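Local coordinates for laminin subunit ALPHA-1 (PDB 2JD4), which forms the terminal LG4-5 domain pair of the laminin alpha-1 chain, a metal-binding basement membrane module that probably anchors laminin-111 to the cell surface, at residues I60-H65 against G147-H152; I169-V174 against L179-P184. The protein carries 4 engineered substitutions. All coordinates share one frame; numbering follows the deposited sequence.

How the contacts relate
Both contacts lie in the first of the two laminin G domains of this chain, and contact 1 closes before contact 2 opens along the sequence. Their centres are 15 Å apart, on the same side of the centre of the chain. Contact 1 belongs to the seven-stranded sheet in which strand 58-64 pairs with strand 143-146; contact 2 belongs to the other sheet, where strand 167-174 pairs with strand 44-53. The two meet in the core: I60 CG2 lies 4.2 Å from I169 CD1. Together they therefore sample both layers of one beta sandwich and the apolar interior between them, each where a loop leaving one strand packs against the neighbouring strand.

Contact 1 of 2, residues I60-H65 against G147-H152; sequences IYYVAH and GGLPSH
Y62 and L149 present their side chains to each other at about a right angle, and one methyl does the touching. L149 CD2 lies 3.6 Å from Y62 CD2, meeting the ring obliquely, and the same methyl is 4.0 Å from Y62 CB, so it sits at the root of the ring, well short of the hydroxyl. Two torsions explain the meeting: Y62 holds CG anti to its N (chi1 173°), while L149 places CG beside its own backbone N and anti to its carbonyl carbon. At the far end of the tyrosine, the OH is hydrogen-bonded to Y153 OH, which ties the ring to the loop a little beyond L149.

The polar link is a single backbone bond. G147 N donates to I60 O over 2.7 Å with an N-H...O angle of 171°. G147 has a positive phi, a conformation that favours glycine, and the chain leaves the strand path here: 147-149 has swung round to run within 42° of the direction of 60-62, so the antiparallel pairing ends at G147. On the other side of strand 58-64, toward strand 71-77, I60 and Y61 both face L74, a classic beta bulge. The arrangement is that of an antiparallel strand pair giving way to a loop, in one sheet of the laminin G beta sandwich.

Contact 2 of 2, residues I169-V174 against L179-P184; sequences IGEIMV and LDKDRP
K181 sends its ammonium group to the backbone of strand 167-174, and L179 pairs with the same strand through its own backbone. K181 NZ donates to G170 O at 2.7 Å, from above the carbonyl plane by 41°. The distance from K181 NZ to I169 O is 2.8 Å, and carbonyl oxygens this near would be expected to favour the charged form of the lysine. The lysine reaches them because its chain bends at chi3 (67°) after an extended start. L179 N donates to I172 O over 3.0 Å, with an N-H...O angle of 171°. This bond follows the antiparallel pairing of strands 167-174 and 177-178, so the two form a beta hairpin at the edge of one sheet of the laminin G sandwich, whose outgoing chain then folds back through a type I turn from D180 to R183.

Water joins the polar edges. One molecule accepts from I172 N and lies 2.7 Å from both L179 O and E171 OE1; a second accepts from K181 N and donates to E171 OE1 at 3.0 Å.

Apolar contacts complete the interface. The side chains of K181 and I172 cross at about a right angle, with K181 CD 4.1 Å from I172 CG2, and L179 CD2 meets V174 CG2 at 3.9 Å. A methionine in place of K181 would probably leave G170 O without its charged donor. Around them, L146 touches the side chains of I169, I172 and K181, and L32 packs against K181.

Contact 1 of 2, residues I60-H65 against G147-H152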
# COMPACT_ATOMS: atom_id res chain seq x y z
N ILE A 60 12.51 5.58 3.22
CA ILE A 60 12.67 5.11 4.59
C ILE A 60 13.11 6.23 5.55
O ILE A 60 12.57 6.35 6.65
CB ILE A 60 13.64 3.92 4.63
CG1 ILE A 60 13.10 2.79 3.73
CG2 ILE A 60 13.82 3.44 6.07
CD1 ILE A 60 14.08 1.65 3.45
N TYR A 61 14.10 7.03 5.14
CA TYR A 61 14.51 8.19 5.95
C TYR A 61 15.12 9.28 5.07
O TYR A 61 15.65 9.00 3.99
CB TYR A 61 15.47 7.81 7.10
CG TYR A 61 16.93 7.61 6.76
CD1 TYR A 61 17.74 8.68 6.37
CD2 TYR A 61 17.53 6.36 6.89
CE1 TYR A 61 19.10 8.51 6.13
CE2 TYR A 61 18.88 6.17 6.64
CZ TYR A 61 19.66 7.26 6.26
OH TYR A 61 21.01 7.08 6.03
N TYR A 62 15.04 10.52 5.55
CA TYR A 62 15.56 11.67 4.83
C TYR A 62 15.99 12.79 5.78
O TYR A 62 15.34 13.06 6.79
CB TYR A 62 14.46 12.18 3.89
CG TYR A 62 14.74 13.48 3.17
CD1 TYR A 62 15.53 13.52 2.02
CD2 TYR A 62 14.18 14.67 3.62
CE1 TYR A 62 15.74 14.70 1.33
CE2 TYR A 62 14.39 15.87 2.94
CZ TYR A 62 15.17 15.88 1.80
OH TYR A 62 15.37 17.06 1.13
N VAL A 63 17.12 13.43 5.45
CA VAL A 63 17.65 14.57 6.21
C VAL A 63 18.18 15.53 5.15
O VAL A 63 18.71 15.09 4.13
CB VAL A 63 18.80 14.19 7.18
CG1 VAL A 63 18.25 13.36 8.33
CG2 VAL A 63 19.89 13.43 6.44
N ALA A 64 18.04 16.83 5.39
CA ALA A 64 18.51 17.78 4.40
C ALA A 64 18.67 19.19 4.92
O ALA A 64 18.09 19.57 5.94
CB ALA A 64 17.57 17.80 3.20
N HIS A 65 19.47 19.97 4.20
CA HIS A 65 19.71 21.35 4.55
C HIS A 65 18.42 22.08 4.23
O HIS A 65 17.58 21.58 3.47
CB HIS A 65 20.87 21.89 3.71
CG HIS A 65 21.29 23.28 4.08
ND1 HIS A 65 20.55 24.40 3.77
CD2 HIS A 65 22.37 23.73 4.76
CE1 HIS A 65 21.16 25.47 4.24
NE2 HIS A 65 22.26 25.09 4.85
N GLY A 147 10.16 7.13 7.53
CA GLY A 147 9.05 6.47 6.87
C GLY A 147 8.32 7.22 5.77
O GLY A 147 7.50 6.62 5.07
N GLY A 148 8.59 8.51 5.63
CA GLY A 148 7.92 9.30 4.62
C GLY A 148 8.18 10.78 4.84
O GLY A 148 9.01 11.15 5.68
N LEU A 149 7.47 11.64 4.12
CA LEU A 149 7.62 13.09 4.24
C LEU A 149 6.27 13.77 4.44
O LEU A 149 5.22 13.22 4.09
CB LEU A 149 8.29 13.66 2.98
CG LEU A 149 9.65 13.10 2.56
CD1 LEU A 149 9.96 13.57 1.13
CD2 LEU A 149 10.72 13.56 3.53
N PRO A 150 6.28 14.99 5.00
CA PRO A 150 5.04 15.75 5.23
C PRO A 150 4.42 16.09 3.87
O PRO A 150 5.14 16.21 2.87
CB PRO A 150 5.53 17.01 5.96
CG PRO A 150 6.84 16.58 6.58
CD PRO A 150 7.45 15.72 5.52
N SER A 151 3.11 16.25 3.85
CA SER A 151 2.39 16.56 2.62
C SER A 151 2.83 17.90 1.99
O SER A 151 2.84 18.05 0.77
CB SER A 151 0.89 16.60 2.90
OG SER A 151 0.15 16.81 1.71
N HIS A 152 3.18 18.86 2.83
CA HIS A 152 3.58 20.18 2.36
C HIS A 152 5.02 20.26 1.84
O HIS A 152 5.38 21.23 1.17
CB HIS A 152 3.39 21.21 3.47
CG HIS A 152 4.20 20.94 4.70
ND1 HIS A 152 5.58 21.00 4.70
CD2 HIS A 152 3.83 20.62 5.96
CE1 HIS A 152 6.02 20.72 5.92
NE2 HIS A 152 4.98 20.48 6.70

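Contact 2 of 2, residues I169-V174 against L179-P184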
# COMPACT_ATOMS: atom_id res chain seq x y z
N ILE A 169 8.60 -0.24 11.09
CA ILE A 169 9.96 0.10 11.47
C ILE A 169 10.10 0.09 12.99
O ILE A 169 9.27 0.67 13.69
CB ILE A 169 10.36 1.49 10.93
CG1 ILE A 169 10.27 1.51 9.40
CG2 ILE A 169 11.80 1.81 11.34
CD1 ILE A 169 10.62 2.86 8.78
N GLY A 170 11.12 -0.58 13.48
CA GLY A 170 11.34 -0.65 14.90
C GLY A 170 12.18 0.52 15.37
O GLY A 170 11.99 1.65 14.93
N GLU A 171 13.13 0.24 16.25
CA GLU A 171 14.00 1.27 16.79
C GLU A 171 15.03 1.73 15.74
O GLU A 171 15.38 0.98 14.84
CB GLU A 171 14.73 0.75 18.04
CG GLU A 171 13.81 0.27 19.17
CD GLU A 171 12.81 1.32 19.62
OE1 GLU A 171 13.13 2.52 19.57
OE2 GLU A 171 11.69 0.94 20.03
N ILE A 172 15.50 2.96 15.88
CA ILE A 172 16.50 3.51 14.97
C ILE A 172 17.57 4.27 15.74
O ILE A 172 17.28 4.99 16.70
CB ILE A 172 15.84 4.44 13.91
CG1 ILE A 172 16.91 5.10 13.05
CG2 ILE A 172 14.95 5.46 14.60
CD1 ILE A 172 16.36 5.99 11.93
N MET A 173 18.82 4.07 15.33
CA MET A 173 19.96 4.72 15.96
C MET A 173 20.72 5.59 14.97
O MET A 173 20.85 5.23 13.80
CB MET A 173 20.93 3.67 16.49
CG MET A 173 20.39 2.75 17.54
SD MET A 173 21.65 1.51 17.92
CE MET A 173 23.08 2.56 18.17
N VAL A 174 21.23 6.72 15.44
CA VAL A 174 22.02 7.62 14.62
C VAL A 174 23.31 7.87 15.39
O VAL A 174 23.28 8.32 16.54
CB VAL A 174 21.29 8.96 14.38
CG1 VAL A 174 22.21 9.92 13.64
CG2 VAL A 174 20.03 8.74 13.55
N LEU A 179 17.15 6.94 18.92
CA LEU A 179 16.21 8.06 18.87
C LEU A 179 14.91 7.71 19.59
O LEU A 179 14.44 6.57 19.52
CB LEU A 179 15.92 8.45 17.41
CG LEU A 179 16.69 9.61 16.77
CD1 LEU A 179 18.14 9.61 17.21
CD2 LEU A 179 16.57 9.53 15.25
N ASP A 180 14.32 8.67 20.29
CA ASP A 180 13.07 8.39 20.99
C ASP A 180 11.91 8.59 20.01
O ASP A 180 11.45 9.71 19.83
CB ASP A 180 12.89 9.33 22.19
CG ASP A 180 11.92 8.77 23.22
OD1 ASP A 180 10.90 8.17 22.82
OD2 ASP A 180 12.19 8.93 24.44
N LYS A 181 11.47 7.51 19.38
CA LYS A 181 10.38 7.60 18.41
C LYS A 181 9.06 7.94 19.07
O LYS A 181 8.11 8.32 18.39
CB LYS A 181 10.23 6.29 17.65
CG LYS A 181 11.45 5.90 16.84
CD LYS A 181 11.27 4.51 16.25
CE LYS A 181 10.17 4.49 15.21
NZ LYS A 181 9.72 3.09 14.95
N ASP A 182 9.01 7.82 20.39
CA ASP A 182 7.80 8.11 21.15
C ASP A 182 7.59 9.60 21.36
O ASP A 182 6.52 10.02 21.78
CB ASP A 182 7.85 7.42 22.52
CG ASP A 182 7.85 5.91 22.41
OD1 ASP A 182 6.92 5.36 21.78
OD2 ASP A 182 8.78 5.28 22.96
N ARG A 183 8.62 10.39 21.07
CA ARG A 183 8.52 11.84 21.24
C ARG A 183 8.84 12.63 19.96
O ARG A 183 9.76 13.44 19.92
CB ARG A 183 9.43 12.29 22.38
CG ARG A 183 9.01 11.72 23.72
CD ARG A 183 9.61 12.49 24.88
NE ARG A 183 11.06 12.36 24.95
CZ ARG A 183 11.80 12.91 25.91
NH1 ARG A 183 11.23 13.62 26.87
NH2 ARG A 183 13.12 12.75 25.90
N PRO A 184 8.06 12.39 18.89
CA PRO A 184 8.26 13.08 17.61
C PRO A 184 7.86 14.55 17.66
O PRO A 184 7.00 14.94 18.46
CB PRO A 184 7.39 12.28 16.66
CG PRO A 184 6.24 11.86 17.53
CD PRO A 184 6.95 11.42 18.80
O HOH W 1 14.36 4.38 17.99
O HOH W 2 11.71 4.90 20.78